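Long-range contact in GDSL-like protein (Roseburia intestinalis L1-82, PDB 6HFZ), which removes acetyl groups from complex beta-mannans as a two-domain carbohydrate esterase of a gut bacterium: residues 138-152 against 164-177. Numbering follows the deposited sequence.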
ATOM      1  N   LEU A 138     -13.308   3.202  -3.010  1.00 19.26           N
ATOM      2  CA  LEU A 138     -13.556   4.006  -1.822  1.00 18.30           C
ATOM      3  C   LEU A 138     -12.214   4.233  -1.112  1.00 18.83           C
ATOM      4  O   LEU A 138     -11.496   3.239  -0.800  1.00 19.29           O
ATOM      5  CB  LEU A 138     -14.537   3.258  -0.919  1.00 20.25           C
ATOM      6  CG  LEU A 138     -14.740   3.825   0.483  1.00 22.01           C
ATOM      7  CD1 LEU A 138     -15.414   5.169   0.372  1.00 25.55           C
ATOM      8  CD2 LEU A 138     -15.554   2.849   1.323  1.00 25.48           C
ATOM      9  N   LEU A 139     -11.875   5.491  -0.845  1.00 19.44           N
ATOM     10  CA  LEU A 139     -10.632   5.788  -0.140  1.00 20.93           C
ATOM     11  C   LEU A 139     -10.924   5.779   1.361  1.00 19.19           C
ATOM     12  O   LEU A 139     -11.981   6.281   1.822  1.00 19.71           O
ATOM     13  CB  LEU A 139     -10.058   7.133  -0.598  1.00 19.09           C
ATOM     14  CG  LEU A 139      -9.866   7.319  -2.098  1.00 23.36           C
ATOM     15  CD1 LEU A 139      -9.116   8.585  -2.379  1.00 25.24           C
ATOM     16  CD2 LEU A 139      -9.119   6.168  -2.747  1.00 22.50           C
ATOM     17  N   VAL A 140     -10.028   5.160   2.138  1.00 16.61           N
ATOM     18  CA  VAL A 140     -10.186   5.182   3.574  1.00 18.79           C
ATOM     19  C   VAL A 140      -8.942   5.822   4.205  1.00 19.00           C
ATOM     20  O   VAL A 140      -7.807   5.447   3.921  1.00 19.34           O
ATOM     21  CB  VAL A 140     -10.430   3.757   4.120  1.00 21.25           C
ATOM     22  CG1 VAL A 140     -10.334   3.701   5.637  1.00 23.17           C
ATOM     23  CG2 VAL A 140     -11.773   3.190   3.664  1.00 22.06           C
ATOM     24  N   HIS A 141      -9.151   6.812   5.071  1.00 18.42           N
ATOM     25  CA  HIS A 141      -8.063   7.555   5.721  1.00 17.79           C
ATOM     26  C   HIS A 141      -8.027   7.249   7.225  1.00 19.84           C
ATOM     27  O   HIS A 141      -8.856   7.778   7.969  1.00 19.66           O
ATOM     28  CB  HIS A 141      -8.247   9.084   5.528  1.00 18.97           C
ATOM     29  CG  HIS A 141      -8.503   9.560   4.127  1.00 16.61           C
ATOM     30  ND1 HIS A 141      -7.580   9.388   3.102  1.00 18.80           N
ATOM     31  CD2 HIS A 141      -9.568  10.169   3.561  1.00 18.63           C
ATOM     32  CE1 HIS A 141      -8.085   9.876   1.968  1.00 20.20           C
ATOM     33  NE2 HIS A 141      -9.275  10.365   2.222  1.00 20.00           N
ATOM     34  N   ASN A 142      -7.064   6.415   7.668  1.00 17.13           N
ATOM     35  CA  ASN A 142      -6.796   6.179   9.091  1.00 17.93           C
ATOM     36  C   ASN A 142      -6.039   7.396   9.632  1.00 16.80           C
ATOM     37  O   ASN A 142      -5.825   8.381   8.876  1.00 20.05           O
ATOM     38  CB  ASN A 142      -6.086   4.843   9.273  1.00 17.86           C
ATOM     39  CG  ASN A 142      -7.078   3.695   9.249  1.00 20.14           C
ATOM     40  OD1 ASN A 142      -7.997   3.668  10.065  1.00 21.56           O
ATOM     41  ND2 ASN A 142      -6.950   2.783   8.296  1.00 21.61           N
ATOM     42  N   VAL A 143      -5.744   7.385  10.933  1.00 18.00           N
ATOM     43  CA  VAL A 143      -5.111   8.523  11.574  1.00 17.15           C
ATOM     44  C   VAL A 143      -4.152   7.995  12.656  1.00 16.58           C
ATOM     45  O   VAL A 143      -4.411   6.950  13.272  1.00 18.47           O
ATOM     46  CB  VAL A 143      -6.214   9.453  12.141  1.00 17.44           C
ATOM     47  CG1 VAL A 143      -6.936   8.776  13.311  1.00 19.02           C
ATOM     48  CG2 VAL A 143      -5.697  10.822  12.549  1.00 18.17           C
ATOM     49  N   PHE A 144      -3.088   8.751  12.947  1.00 17.75           N
ATOM     50  CA  PHE A 144      -2.224   8.533  14.081  1.00 18.74           C
ATOM     51  C   PHE A 144      -2.923   9.100  15.331  1.00 19.65           C
ATOM     52  O   PHE A 144      -3.327  10.254  15.314  1.00 19.70           O
ATOM     53  CB  PHE A 144      -0.892   9.251  13.849  1.00 20.12           C
ATOM     54  CG  PHE A 144       0.075   8.500  12.982  1.00 20.85           C
ATOM     55  CD1 PHE A 144       0.936   7.579  13.556  1.00 23.12           C
ATOM     56  CD2 PHE A 144       0.091   8.679  11.611  1.00 20.66           C
ATOM     57  CE1 PHE A 144       1.849   6.894  12.777  1.00 24.52           C
ATOM     58  CE2 PHE A 144       0.993   7.970  10.830  1.00 23.47           C
ATOM     59  CZ  PHE A 144       1.856   7.080  11.415  1.00 21.26           C
ATOM     60  N   TYR A 145      -3.025   8.311  16.417  1.00 18.23           N
ATOM     61  CA  TYR A 145      -3.769   8.753  17.622  1.00 19.15           C
ATOM     62  C   TYR A 145      -2.874   9.516  18.620  1.00 21.13           C
ATOM     63  O   TYR A 145      -3.394  10.079  19.618  1.00 20.71           O
ATOM     64  CB  TYR A 145      -4.527   7.580  18.243  1.00 20.49           C
ATOM     65  CG  TYR A 145      -5.636   7.082  17.364  1.00 18.86           C
ATOM     66  CD1 TYR A 145      -6.805   7.801  17.229  1.00 19.19           C
ATOM     67  CD2 TYR A 145      -5.459   5.984  16.531  1.00 21.45           C
ATOM     68  CE1 TYR A 145      -7.824   7.392  16.374  1.00 19.92           C
ATOM     69  CE2 TYR A 145      -6.445   5.590  15.646  1.00 19.58           C
ATOM     70  CZ  TYR A 145      -7.634   6.296  15.561  1.00 21.98           C
ATOM     71  OH  TYR A 145      -8.628   5.911  14.684  1.00 20.67           O
ATOM     72  N   ASN A 146      -1.562   9.492  18.405  1.00 20.85           N
ATOM     73  CA  ASN A 146      -0.646  10.222  19.272  1.00 20.83           C
ATOM     74  C   ASN A 146      -0.715  11.729  18.994  1.00 21.34           C
ATOM     75  O   ASN A 146      -0.546  12.526  19.943  1.00 20.29           O
ATOM     76  CB  ASN A 146       0.803   9.783  19.125  1.00 21.68           C
ATOM     77  CG  ASN A 146       1.274   9.791  17.693  1.00 22.64           C
ATOM     78  OD1 ASN A 146       0.633   9.201  16.842  1.00 27.83           O
ATOM     79  ND2 ASN A 146       2.396  10.440  17.406  1.00 28.48           N
ATOM     80  N   ASN A 147      -0.960  12.102  17.737  1.00 17.97           N
ATOM     81  CA  ASN A 147      -0.924  13.534  17.341  1.00 18.96           C
ATOM     82  C   ASN A 147      -2.006  13.971  16.347  1.00 19.74           C
ATOM     83  O   ASN A 147      -1.990  15.148  15.951  1.00 19.37           O
ATOM     84  CB  ASN A 147       0.475  13.872  16.815  1.00 17.49           C
ATOM     85  CG  ASN A 147       0.811  13.096  15.573  1.00 18.35           C
ATOM     86  OD1 ASN A 147      -0.031  12.380  15.052  1.00 21.36           O
ATOM     87  ND2 ASN A 147       2.034  13.215  15.114  1.00 25.45           N
ATOM     88  N   GLY A 148      -2.889  13.081  15.863  1.00 17.81           N
ATOM     89  CA  GLY A 148      -3.922  13.478  14.926  1.00 18.53           C
ATOM     90  C   GLY A 148      -3.489  13.471  13.457  1.00 18.37           C
ATOM     91  O   GLY A 148      -4.239  13.936  12.632  1.00 19.22           O
ATOM     92  N   ALA A 149      -2.267  13.030  13.149  1.00 17.03           N
ATOM     93  CA  ALA A 149      -1.666  13.200  11.790  1.00 19.26           C
ATOM     94  C   ALA A 149      -2.176  12.137  10.821  1.00 18.22           C
ATOM     95  O   ALA A 149      -2.397  10.998  11.190  1.00 17.62           O
ATOM     96  CB  ALA A 149      -0.157  13.129  11.846  1.00 20.42           C
ATOM     97  N   ASN A 150      -2.205  12.509   9.529  1.00 18.52           N
ATOM     98  CA  ASN A 150      -2.254  11.527   8.444  1.00 19.99           C
ATOM     99  C   ASN A 150      -1.884  12.229   7.130  1.00 18.71           C
ATOM    100  O   ASN A 150      -1.549  13.399   7.147  1.00 19.24           O
ATOM    101  CB  ASN A 150      -3.608  10.812   8.378  1.00 18.05           C
ATOM    102  CG  ASN A 150      -4.743  11.706   7.910  1.00 19.90           C
ATOM    103  OD1 ASN A 150      -4.503  12.806   7.405  1.00 16.97           O
ATOM    104  ND2 ASN A 150      -5.985  11.262   8.101  1.00 19.08           N
ATOM    105  N   ALA A 151      -1.916  11.494   6.007  1.00 17.34           N
ATOM    106  CA  ALA A 151      -1.563  12.021   4.720  1.00 18.35           C
ATOM    107  C   ALA A 151      -2.823  12.343   3.899  1.00 17.91           C
ATOM    108  O   ALA A 151      -2.782  12.462   2.703  1.00 18.41           O
ATOM    109  CB  ALA A 151      -0.627  11.062   4.013  1.00 17.33           C
ATOM    110  N   GLN A 152      -3.953  12.566   4.582  1.00 18.52           N
ATOM    111  CA  GLN A 152      -5.226  12.826   3.912  1.00 19.45           C
ATOM    112  C   GLN A 152      -5.193  14.178   3.164  1.00 19.76           C
ATOM    113  O   GLN A 152      -5.974  14.345   2.223  1.00 20.85           O
ATOM    114  CB  GLN A 152      -6.357  12.784   4.938  1.00 18.57           C
ATOM    115  CG  GLN A 152      -7.757  13.024   4.398  1.00 20.73           C
ATOM    116  CD  GLN A 152      -8.773  12.933   5.513  1.00 21.23           C
ATOM    117  OE1 GLN A 152      -8.541  12.290   6.553  1.00 18.53           O
ATOM    118  NE2 GLN A 152      -9.923  13.559   5.309  1.00 19.54           N
ATOM    119  N   LEU A 164     -13.919  10.633  -6.161  1.00 23.67           N
ATOM    120  CA  LEU A 164     -14.020   9.384  -5.443  1.00 20.61           C
ATOM    121  C   LEU A 164     -14.575   9.585  -4.055  1.00 19.84           C
ATOM    122  O   LEU A 164     -14.196  10.522  -3.357  1.00 21.57           O
ATOM    123  CB  LEU A 164     -12.658   8.697  -5.346  1.00 22.45           C
ATOM    124  CG  LEU A 164     -12.021   8.297  -6.672  1.00 22.75           C
ATOM    125  CD1 LEU A 164     -10.631   7.713  -6.435  1.00 25.32           C
ATOM    126  CD2 LEU A 164     -12.882   7.306  -7.393  1.00 22.99           C
ATOM    127  N   PRO A 165     -15.451   8.669  -3.616  1.00 20.67           N
ATOM    128  CA  PRO A 165     -15.898   8.669  -2.222  1.00 20.96           C
ATOM    129  C   PRO A 165     -14.728   8.395  -1.278  1.00 22.30           C
ATOM    130  O   PRO A 165     -13.842   7.610  -1.621  1.00 19.00           O
ATOM    131  CB  PRO A 165     -16.959   7.574  -2.148  1.00 24.23           C
ATOM    132  CG  PRO A 165     -16.764   6.722  -3.388  1.00 26.25           C
ATOM    133  CD  PRO A 165     -16.051   7.594  -4.408  1.00 22.65           C
ATOM    134  N   ALA A 166     -14.751   9.041  -0.093  1.00 20.07           N
ATOM    135  CA  ALA A 166     -13.669   8.901   0.861  1.00 20.28           C
ATOM    136  C   ALA A 166     -14.230   9.037   2.274  1.00 21.99           C
ATOM    137  O   ALA A 166     -15.063   9.957   2.520  1.00 23.17           O
ATOM    138  CB  ALA A 166     -12.651   9.964   0.641  1.00 20.50           C
ATOM    139  N   VAL A 167     -13.730   8.203   3.184  1.00 19.21           N
ATOM    140  CA  VAL A 167     -14.097   8.324   4.566  1.00 20.14           C
ATOM    141  C   VAL A 167     -12.841   8.445   5.436  1.00 20.30           C
ATOM    142  O   VAL A 167     -11.770   7.868   5.094  1.00 21.48           O
ATOM    143  CB  VAL A 167     -15.015   7.177   5.026  1.00 23.10           C
ATOM    144  CG1 VAL A 167     -16.353   7.221   4.298  1.00 24.53           C
ATOM    145  CG2 VAL A 167     -14.375   5.811   4.889  1.00 26.12           C
ATOM    146  N   SER A 168     -13.004   9.092   6.601  1.00 17.32           N
ATOM    147  CA  SER A 168     -11.866   9.475   7.449  1.00 18.66           C
ATOM    148  C   SER A 168     -12.097   9.176   8.921  1.00 18.38           C
ATOM    149  O   SER A 168     -13.145   9.509   9.458  1.00 19.75           O
ATOM    150  CB  SER A 168     -11.538  10.929   7.257  1.00 21.06           C
ATOM    151  OG  SER A 168     -10.521  11.348   8.150  1.00 19.62           O
HETATM  152  N   MSE A 169     -11.048   8.653   9.588  1.00 17.25           N
HETATM  153  CA  MSE A 169     -11.003   8.509  11.043  1.00 17.65           C
HETATM  154  C   MSE A 169     -10.472   9.767  11.729  1.00 17.78           C
HETATM  155  O   MSE A 169     -10.659   9.961  12.934  1.00 18.37           O
HETATM  156  CB  MSE A 169     -10.161   7.295  11.455  1.00 16.79           C
HETATM  157  CG  MSE A 169     -10.465   6.058  10.591  1.00 19.17           C
HETATM  158 SE   MSE A 169     -12.389   5.613  10.626  1.00 21.95          SE
HETATM  159  CE  MSE A 169     -12.571   5.328   8.710  1.00 22.57           C
ATOM    160  N   GLN A 170      -9.822  10.642  10.953  1.00 17.50           N
ATOM    161  CA  GLN A 170      -9.229  11.862  11.503  1.00 17.55           C
ATOM    162  C   GLN A 170     -10.317  12.818  12.013  1.00 20.05           C
ATOM    163  O   GLN A 170     -10.063  13.587  12.950  1.00 19.50           O
ATOM    164  CB  GLN A 170      -8.356  12.524  10.438  1.00 18.19           C
ATOM    165  CG  GLN A 170      -7.493  13.700  10.870  1.00 17.27           C
ATOM    166  CD  GLN A 170      -6.577  14.235   9.791  1.00 19.15           C
ATOM    167  OE1 GLN A 170      -7.046  14.657   8.737  1.00 19.08           O
ATOM    168  NE2 GLN A 170      -5.269  14.318  10.058  1.00 18.58           N
ATOM    169  N   SER A 171     -11.463  12.806  11.351  1.00 19.82           N
ATOM    170  CA  SER A 171     -12.634  13.667  11.645  1.00 20.51           C
ATOM    171  C   SER A 171     -13.770  12.942  12.383  1.00 21.71           C
ATOM    172  O   SER A 171     -14.868  13.551  12.575  1.00 22.52           O
ATOM    173  CB  SER A 171     -13.111  14.281  10.365  1.00 21.91           C
ATOM    174  OG  SER A 171     -13.330  13.281   9.396  1.00 20.67           O
ATOM    175  N   THR A 172     -13.546  11.693  12.843  1.00 19.13           N
ATOM    176  CA  THR A 172     -14.565  10.932  13.562  1.00 19.61           C
ATOM    177  C   THR A 172     -14.033  10.333  14.877  1.00 18.92           C
ATOM    178  O   THR A 172     -14.542  10.699  15.947  1.00 19.71           O
ATOM    179  CB  THR A 172     -15.117   9.805  12.705  1.00 18.89           C
ATOM    180  OG1 THR A 172     -13.999   9.092  12.154  1.00 19.82           O
ATOM    181  CG2 THR A 172     -16.039  10.308  11.627  1.00 20.86           C
ATOM    182  N   ILE A 173     -13.049   9.430  14.814  1.00 17.92           N
ATOM    183  CA  ILE A 173     -12.503   8.774  16.010  1.00 17.73           C
ATOM    184  C   ILE A 173     -11.550   9.707  16.782  1.00 17.81           C
ATOM    185  O   ILE A 173     -11.618   9.834  17.999  1.00 21.19           O
ATOM    186  CB  ILE A 173     -11.809   7.455  15.636  1.00 18.79           C
ATOM    187  CG1 ILE A 173     -12.760   6.530  14.864  1.00 21.85           C
ATOM    188  CG2 ILE A 173     -11.269   6.782  16.875  1.00 21.57           C
ATOM    189  CD1 ILE A 173     -12.138   5.179  14.545  1.00 22.57           C
ATOM    190  N   TYR A 174     -10.588  10.289  16.073  1.00 18.60           N
ATOM    191  CA  TYR A 174      -9.562  11.151  16.715  1.00 17.75           C
ATOM    192  C   TYR A 174     -10.224  12.260  17.521  1.00 18.22           C
ATOM    193  O   TYR A 174      -9.781  12.497  18.644  1.00 20.10           O
ATOM    194  CB  TYR A 174      -8.525  11.680  15.720  1.00 17.55           C
ATOM    195  CG  TYR A 174      -7.569  12.668  16.331  1.00 17.66           C
ATOM    196  CD1 TYR A 174      -6.549  12.306  17.209  1.00 20.38           C
ATOM    197  CD2 TYR A 174      -7.765  14.015  16.086  1.00 18.83           C
ATOM    198  CE1 TYR A 174      -5.754  13.276  17.822  1.00 19.46           C
ATOM    199  CE2 TYR A 174      -6.954  14.982  16.641  1.00 22.18           C
ATOM    200  CZ  TYR A 174      -5.927  14.619  17.504  1.00 20.66           C
ATOM    201  OH  TYR A 174      -5.140  15.621  18.055  1.00 23.16           O
ATOM    202  N   PRO A 175     -11.268  12.972  17.032  1.00 20.78           N
ATOM    203  CA  PRO A 175     -11.948  13.988  17.859  1.00 19.90           C
ATOM    204  C   PRO A 175     -12.395  13.500  19.238  1.00 19.79           C
ATOM    205  O   PRO A 175     -12.232  14.261  20.228  1.00 20.40           O
ATOM    206  CB  PRO A 175     -13.155  14.412  17.006  1.00 22.09           C
ATOM    207  CG  PRO A 175     -12.622  14.201  15.576  1.00 21.80           C
ATOM    208  CD  PRO A 175     -11.772  12.941  15.655  1.00 19.26           C
ATOM    209  N   GLU A 176     -12.857  12.228  19.332  1.00 18.76           N
ATOM    210  CA  GLU A 176     -13.263  11.663  20.634  1.00 20.05           C
ATOM    211  C   GLU A 176     -12.032  11.345  21.498  1.00 21.25           C
ATOM    212  O   GLU A 176     -12.056  11.527  22.733  1.00 22.11           O
ATOM    213  CB  GLU A 176     -14.246  10.497  20.434  1.00 22.20           C
ATOM    214  CG  GLU A 176     -15.598  10.962  19.901  1.00 22.86           C
ATOM    215  CD  GLU A 176     -16.323  11.885  20.875  1.00 26.43           C
ATOM    216  OE1 GLU A 176     -16.840  11.375  21.861  1.00 26.42           O
ATOM    217  OE2 GLU A 176     -16.257  13.119  20.727  1.00 27.07           O
ATOM    218  N   VAL A 177     -10.908  10.988  20.861  1.00 19.02           N
ATOM    219  CA  VAL A 177      -9.652  10.745  21.567  1.00 19.27           C
ATOM    220  C   VAL A 177      -9.092  12.056  22.120  1.00 19.47           C
ATOM    221  O   VAL A 177      -8.729  12.150  23.311  1.00 19.66           O
ATOM    222  CB  VAL A 177      -8.629  10.020  20.698  1.00 19.09           C
ATOM    223  CG1 VAL A 177      -7.246   9.962  21.341  1.00 22.14           C
ATOM    224  CG2 VAL A 177      -9.136   8.631  20.348  1.00 21.58           C
TER
HETATM  225  O   HOH W   1     -11.963  14.325   7.137  1.00 22.43           O
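Strands 138-141 and 166-168 run parallel, with 15° between the axes of these short segments, and Leu139 and His141 each give an N-H and accept one in turn: Leu139 N to Pro165 O, Val167 N to Leu139 O, His141 N to Val167 O and Met169 N to His141 O. On one face of the sheet Val140 CG2 lies alongside Val167 CG2 at 3.9 Å, and Val167 also packs against Ile206 of helix 196-215. The other face carries His141, whose ring has Gln152 CG over its centre and whose ND1 is hydrogen-bonded to Ser108 OG. With helix 152-161 between them, the two strands form a beta-alpha-beta unit of the SGNH-hydrolase sheet. At the end of strand 166-168, Ser168 OG reaches Gln152 OE1 at 2.7 Å, and Asn150 ND2 reaches the same oxygen on a lone pair at 3.2 Å. This ND2 also donates to Asn142 O, while Asn150 OD1 closes an Asx turn onto Gln152 N; an alanine in place of Asn150 would probably leave Asn142 O and Gln152 N without these partners and Gln152 OE1 held by Ser168 OG alone of the two. The extended Gln170, its CG anti to the backbone N (chi1 -172°), carries NE2 to Gly148 O at 2.8 Å, in the carbonyl plane. Gly148 CA sits over one face of the Tyr174 ring, 3.5 Å from its centroid, a CH-pi contact in which the lack of a CB lets the backbone lie on the ring. Tyr145 in turn crosses Ile173, its CE1 3.5 Å from Ile173 CG2, and sets CD1 against Val177 CG2.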